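Thioesterase PA1618 (Pseudomonas aeruginosa, PDB 4QD8) probably hydrolyses acyl-CoA thioesters as a hotdog-fold thioesterase of the PaaI family, and binds the substrate analogue phenacyl-CoA. Local coordinates at residues D33-T38 with V103-H108; M69-C74 with H114-R119. One frame throughout, in Å; residues are numbered along the deposited sequence.

Contact 1: D33-T38 with V103-H108; sequences DDESLT and VARAIH
The guanidinium of Arg105 meets segment 33-38 in two ways: the CB of Ser36 lies over the centre of one face, 4.1 Å above the plane, and a carboxylate oxygen of Glu35 comes to its edge. Glu35 OE1 stands 3.2 Å from Arg105 NH1, close to the guanidinium plane, but the N-H points well off the line (128°). With the carboxylate plane turned 75° from the guanidinium, this is a salt bridge carried by one weak hydrogen bond rather than a two-pronged pair. Arginine suits the place because its chain, extended from CG to NE, crosses over a small serine before reaching the acid. A water links its NH2 to Asp33 OD2.

Ser36 OG sits between its backbone N and carbonyl carbon (chi1 70°), which directs the hydroxyl back to Asp33 OD1 at 2.7 Å. The same oxygen accepts from Glu35 N in an Asx turn, the two donors arriving from opposite faces of the carboxylate. A short acidic side chain thus ties down the turn that joins strands 28-32 and 36-42.

Beyond it the backbones pair: Ala104 N gives Leu37 O a nearly straight bond of 2.9 Å, and Leu37 N returns one of 3.2 Å to Ala104 O. On the face shared by Ser36 and Arg105, the methyls of Val103 rest against Thr38 OG1. Leu37 and the small Ala104 turn to the other face and touch Leu66 of helix 56-72. The arrangement is that of neighbouring antiparallel strands in a hotdog fold, whose sheet wraps a central helix.

Contact 2: M69-C74 with H114-R119; sequences MASYLC and HVWDIR
Ser71 on helix 56-72 offers one hydroxyl to two rings of strand 113-121. Ser71 OG lies 2.9 Å from Trp116 NE1 and accepts the indole hydrogen almost straight (167°), close to the indole plane. Ser71 OG is also 2.8 Å from His114 ND1, in a hydrogen bond whose direction can run either way, and it meets the imidazole at its edge. A serine fits here because its short side chain brings the hydroxyl to a point that both ring nitrogens reach.

The rings reach it by matching conformations. His114 and Trp116, two residues apart on one face of the strand, both place CG beside the backbone N and opposite the carbonyl carbon (chi1 -71° and -66°), which sends both rings toward the helix.

While the nitrogen edge of the indole is held by Ser71, a face of its six-membered ring receives Ala70. Ala70 CB stands 3.6 Å from the centroid of the six-membered ring of Trp116, over its face, in a CH-pi contact; alanine suits the place because its single methyl lies flat over the ring. Cys74, just past the helix, adds its sulfur at the indole edge, Cys74 SG being 4.0 Å from Trp116 CH2. Ala106 and Leu109 also pack on the tryptophan.

Deep in the protein, the indole N-H therefore has an acceptor and the serine oxygen two partners. Such pairing should fix the rotation of both rings, and the shared hydroxyl couples them: accepting from the indole, it could still donate to the imidazole.

Contact 2 is buried and ties the central helix to the sheet, whereas contact 1 is partly exposed and joins two strands within that sheet. They meet through neighbouring strands 99-106 and 113-121: Trp116, whose indole is held by the helix in contact 2, packs against the backbone of Arg105 and Ala106 from contact 1. Beside it, Ile107 and His108 form a classic beta bulge opposite Val115. The chemistry follows the place. Backbone bonds, charged groups and waters serve the partly exposed ends of the strands, while side-chain hydrogen bonds to a shared hydroxyl and ring packing serve the interior. A second subunit also packs against residues of both, including Ile107 and Val115.

Contact 1: D33-T38 with V103-H108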
loop_
_atom_site.group_PDB
_atom_site.type_symbol
_atom_site.label_atom_id
_atom_site.label_comp_id
_atom_site.label_asym_id
_atom_site.label_seq_id
_atom_site.Cartn_x
_atom_site.Cartn_y
_atom_site.Cartn_z
ATOM N N ASP A 33 17.896 -9.413 -17.849
ATOM C CA ASP A 33 17.996 -8.958 -19.232
ATOM C C ASP A 33 18.019 -7.439 -19.252
ATOM O O ASP A 33 18.270 -6.818 -18.221
ATOM C CB ASP A 33 16.906 -9.561 -20.138
ATOM C CG ASP A 33 15.491 -9.254 -19.672
ATOM O OD1 ASP A 33 15.283 -8.282 -18.919
ATOM O OD2 ASP A 33 14.566 -9.990 -20.076
ATOM N N ASP A 34 17.760 -6.830 -20.406
ATOM C CA ASP A 34 17.867 -5.375 -20.514
ATOM C C ASP A 34 16.831 -4.618 -19.696
ATOM O O ASP A 34 16.971 -3.414 -19.489
ATOM C CB ASP A 34 17.726 -4.934 -21.969
ATOM C CG ASP A 34 18.949 -5.249 -22.789
ATOM O OD1 ASP A 34 19.964 -5.693 -22.204
ATOM O OD2 ASP A 34 18.891 -5.031 -24.019
ATOM N N GLU A 35 15.793 -5.317 -19.242
ATOM C CA GLU A 35 14.662 -4.655 -18.600
ATOM C C GLU A 35 14.278 -5.267 -17.267
ATOM O O GLU A 35 13.339 -4.801 -16.637
ATOM C CB GLU A 35 13.415 -4.764 -19.467
ATOM C CG GLU A 35 13.524 -4.258 -20.872
ATOM C CD GLU A 35 12.302 -4.653 -21.667
ATOM O OE1 GLU A 35 11.522 -5.488 -21.156
ATOM O OE2 GLU A 35 12.117 -4.137 -22.792
ATOM N N SER A 36 14.941 -6.340 -16.859
ATOM C CA SER A 36 14.469 -7.050 -15.664
ATOM C C SER A 36 15.567 -7.798 -14.936
ATOM O O SER A 36 16.630 -8.074 -15.496
ATOM C CB SER A 36 13.337 -8.017 -16.030
ATOM O OG SER A 36 13.826 -9.107 -16.795
ATOM N N LEU A 37 15.296 -8.124 -13.672
ATOM C CA LEU A 37 16.218 -8.888 -12.845
ATOM C C LEU A 37 15.376 -9.934 -12.121
ATOM O O LEU A 37 14.262 -9.639 -11.697
ATOM C CB LEU A 37 16.927 -7.965 -11.854
ATOM C CG LEU A 37 17.968 -8.597 -10.923
ATOM C CD1 LEU A 37 19.098 -9.272 -11.699
ATOM C CD2 LEU A 37 18.518 -7.580 -9.921
ATOM N N THR A 38 15.893 -11.159 -12.013
ATOM C CA THR A 38 15.107 -12.290 -11.496
ATOM C C THR A 38 15.853 -12.989 -10.356
ATOM O O THR A 38 17.061 -13.214 -10.450
ATOM C CB THR A 38 14.815 -13.315 -12.626
ATOM O OG1 THR A 38 14.042 -12.694 -13.667
ATOM C CG2 THR A 38 14.059 -14.529 -12.090
ATOM N N VAL A 103 10.295 -11.544 -10.334
ATOM C CA VAL A 103 10.867 -10.790 -11.459
ATOM C C VAL A 103 10.610 -9.308 -11.225
ATOM O O VAL A 103 9.471 -8.909 -10.998
ATOM C CB VAL A 103 10.238 -11.215 -12.795
ATOM C CG1 VAL A 103 10.906 -10.498 -13.973
ATOM C CG2 VAL A 103 10.363 -12.720 -12.984
ATOM N N ALA A 104 11.663 -8.500 -11.274
ATOM C CA ALA A 104 11.532 -7.063 -11.060
ATOM C C ALA A 104 11.660 -6.301 -12.372
ATOM O O ALA A 104 12.571 -6.562 -13.168
ATOM C CB ALA A 104 12.575 -6.565 -10.063
ATOM N N ARG A 105 10.759 -5.345 -12.564
ATOM C CA ARG A 105 10.777 -4.446 -13.718
ATOM C C ARG A 105 10.604 -3.010 -13.209
ATOM O O ARG A 105 9.933 -2.777 -12.218
ATOM C CB ARG A 105 9.649 -4.811 -14.683
ATOM C CG ARG A 105 9.871 -6.140 -15.385
ATOM C CD ARG A 105 8.703 -6.540 -16.268
ATOM N NE ARG A 105 8.944 -7.852 -16.874
ATOM C CZ ARG A 105 9.675 -8.048 -17.972
ATOM N NH1 ARG A 105 10.239 -7.019 -18.601
ATOM N NH2 ARG A 105 9.846 -9.278 -18.447
ATOM N N ALA A 106 11.229 -2.041 -13.869
ATOM C CA ALA A 106 11.127 -0.665 -13.396
ATOM C C ALA A 106 9.803 -0.027 -13.800
ATOM O O ALA A 106 9.338 -0.209 -14.937
ATOM C CB ALA A 106 12.301 0.173 -13.934
ATOM N N ILE A 107 9.197 0.722 -12.878
ATOM C CA ILE A 107 8.051 1.555 -13.225
ATOM C C ILE A 107 8.553 2.975 -13.433
ATOM O O ILE A 107 8.137 3.683 -14.351
ATOM C CB ILE A 107 6.999 1.556 -12.102
ATOM C CG1 ILE A 107 6.422 0.148 -11.944
ATOM C CG2 ILE A 107 5.877 2.569 -12.389
ATOM C CD1 ILE A 107 5.760 -0.381 -13.204
ATOM N N HIS A 108 9.459 3.392 -12.563
ATOM C CA HIS A 108 9.978 4.757 -12.631
ATOM C C HIS A 108 11.296 4.877 -11.891
ATOM O O HIS A 108 11.390 4.534 -10.712
ATOM C CB HIS A 108 8.943 5.756 -12.078
ATOM C CG HIS A 108 9.448 7.159 -11.954
ATOM N ND1 HIS A 108 9.932 7.886 -13.028
ATOM C CD2 HIS A 108 9.542 7.982 -10.879
ATOM C CE1 HIS A 108 10.296 9.087 -12.616
ATOM N NE2 HIS A 108 10.078 9.170 -11.320
HETATM O O HOH W 1 12.153 -8.846 -20.250
HETATM O O HOH W 2 11.948 -2.593 -16.668
#

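Contact 2: M69-C74 with H114-R119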
loop_
_atom_site.group_PDB
_atom_site.type_symbol
_atom_site.label_atom_id
_atom_site.label_comp_id
_atom_site.label_asym_id
_atom_site.label_seq_id
_atom_site.Cartn_x
_atom_site.Cartn_y
_atom_site.Cartn_z
ATOM N N MET A 69 18.465 -4.501 -4.879
ATOM C CA MET A 69 19.640 -4.817 -5.687
ATOM C C MET A 69 19.498 -4.183 -7.064
ATOM O O MET A 69 20.458 -3.626 -7.611
ATOM C CB MET A 69 19.824 -6.326 -5.823
ATOM C CG MET A 69 21.138 -6.714 -6.470
ATOM S SD MET A 69 22.512 -6.316 -5.375
ATOM C CE MET A 69 22.328 -7.598 -4.135
ATOM N N ALA A 70 18.297 -4.256 -7.626
ATOM C CA ALA A 70 18.025 -3.586 -8.899
ATOM C C ALA A 70 18.318 -2.076 -8.820
ATOM O O ALA A 70 18.921 -1.517 -9.736
ATOM C CB ALA A 70 16.607 -3.840 -9.341
ATOM N N SER A 71 17.907 -1.419 -7.732
ATOM C CA SER A 71 18.220 0.006 -7.545
ATOM C C SER A 71 19.712 0.263 -7.462
ATOM O O SER A 71 20.216 1.218 -8.050
ATOM C CB SER A 71 17.537 0.567 -6.300
ATOM O OG SER A 71 16.235 0.988 -6.620
ATOM N N TYR A 72 20.419 -0.591 -6.734
ATOM C CA TYR A 72 21.865 -0.451 -6.638
ATOM C C TYR A 72 22.572 -0.531 -7.980
ATOM O O TYR A 72 23.585 0.142 -8.187
ATOM C CB TYR A 72 22.429 -1.466 -5.652
ATOM C CG TYR A 72 22.590 -0.846 -4.300
ATOM C CD1 TYR A 72 23.676 -0.020 -4.028
ATOM C CD2 TYR A 72 21.638 -1.043 -3.304
ATOM C CE1 TYR A 72 23.828 0.573 -2.787
ATOM C CE2 TYR A 72 21.781 -0.458 -2.064
ATOM C CZ TYR A 72 22.878 0.348 -1.810
ATOM O OH TYR A 72 23.019 0.924 -0.572
ATOM N N LEU A 73 22.010 -1.304 -8.900
ATOM C CA LEU A 73 22.592 -1.482 -10.232
ATOM C C LEU A 73 22.222 -0.330 -11.157
ATOM O O LEU A 73 22.673 -0.278 -12.301
ATOM C CB LEU A 73 22.108 -2.797 -10.850
ATOM C CG LEU A 73 22.562 -4.088 -10.167
ATOM C CD1 LEU A 73 21.794 -5.272 -10.677
ATOM C CD2 LEU A 73 24.060 -4.285 -10.413
ATOM N N CYS A 74 21.390 0.584 -10.664
ATOM C CA CYS A 74 20.914 1.699 -11.483
ATOM C C CYS A 74 21.420 3.064 -11.029
ATOM O O CYS A 74 21.313 4.038 -11.775
ATOM C CB CYS A 74 19.385 1.724 -11.536
ATOM S SG CYS A 74 18.651 0.379 -12.475
ATOM N N HIS A 114 12.888 5.455 -6.645
ATOM C CA HIS A 114 12.724 4.457 -7.692
ATOM C C HIS A 114 11.486 3.673 -7.334
ATOM O O HIS A 114 11.232 3.434 -6.154
ATOM C CB HIS A 114 13.882 3.459 -7.706
ATOM C CG HIS A 114 15.182 4.019 -8.180
ATOM N ND1 HIS A 114 16.355 3.295 -8.136
ATOM C CD2 HIS A 114 15.504 5.227 -8.707
ATOM C CE1 HIS A 114 17.340 4.028 -8.628
ATOM N NE2 HIS A 114 16.855 5.205 -8.971
ATOM N N VAL A 115 10.733 3.262 -8.342
ATOM C CA VAL A 115 9.566 2.402 -8.111
ATOM C C VAL A 115 9.723 1.144 -8.967
ATOM O O VAL A 115 9.915 1.226 -10.188
ATOM C CB VAL A 115 8.250 3.139 -8.441
ATOM C CG1 VAL A 115 7.039 2.243 -8.135
ATOM C CG2 VAL A 115 8.132 4.438 -7.647
ATOM N N TRP A 116 9.640 -0.022 -8.320
ATOM C CA TRP A 116 9.801 -1.326 -8.966
ATOM C C TRP A 116 8.507 -2.140 -8.890
ATOM O O TRP A 116 7.829 -2.123 -7.856
ATOM C CB TRP A 116 10.914 -2.125 -8.268
ATOM C CG TRP A 116 12.270 -1.506 -8.439
ATOM C CD1 TRP A 116 12.930 -0.716 -7.546
ATOM C CD2 TRP A 116 13.105 -1.601 -9.595
ATOM N NE1 TRP A 116 14.140 -0.314 -8.080
ATOM C CE2 TRP A 116 14.269 -0.847 -9.337
ATOM C CE3 TRP A 116 12.980 -2.243 -10.832
ATOM C CZ2 TRP A 116 15.314 -0.720 -10.276
ATOM C CZ3 TRP A 116 14.027 -2.125 -11.764
ATOM C CH2 TRP A 116 15.170 -1.365 -11.471
ATOM N N ASP A 117 8.198 -2.838 -9.978
ATOM C CA ASP A 117 7.067 -3.759 -10.068
ATOM C C ASP A 117 7.653 -5.157 -9.885
ATOM O O ASP A 117 8.547 -5.553 -10.639
ATOM C CB ASP A 117 6.432 -3.615 -11.452
ATOM C CG ASP A 117 5.374 -4.663 -11.735
ATOM O OD1 ASP A 117 4.410 -4.784 -10.958
ATOM O OD2 ASP A 117 5.499 -5.346 -12.766
ATOM N N ILE A 118 7.204 -5.906 -8.877
ATOM C CA ILE A 118 7.807 -7.217 -8.633
ATOM C C ILE A 118 6.733 -8.299 -8.650
ATOM O O ILE A 118 5.767 -8.237 -7.886
ATOM C CB ILE A 118 8.620 -7.230 -7.326
ATOM C CG1 ILE A 118 9.726 -6.174 -7.426
ATOM C CG2 ILE A 118 9.269 -8.603 -7.102
ATOM C CD1 ILE A 118 10.100 -5.554 -6.119
ATOM N N ARG A 119 6.888 -9.262 -9.560
ATOM C CA ARG A 119 5.892 -10.331 -9.730
ATOM C C ARG A 119 6.464 -11.673 -9.272
ATOM O O ARG A 119 7.540 -12.073 -9.718
ATOM C CB ARG A 119 5.467 -10.468 -11.204
ATOM C CG ARG A 119 5.009 -9.192 -11.911
ATOM C CD ARG A 119 3.805 -8.572 -11.252
ATOM N NE ARG A 119 3.386 -7.367 -11.968
ATOM C CZ ARG A 119 2.479 -7.345 -12.941
ATOM N NH1 ARG A 119 1.869 -8.464 -13.315
ATOM N NH2 ARG A 119 2.173 -6.196 -13.529
#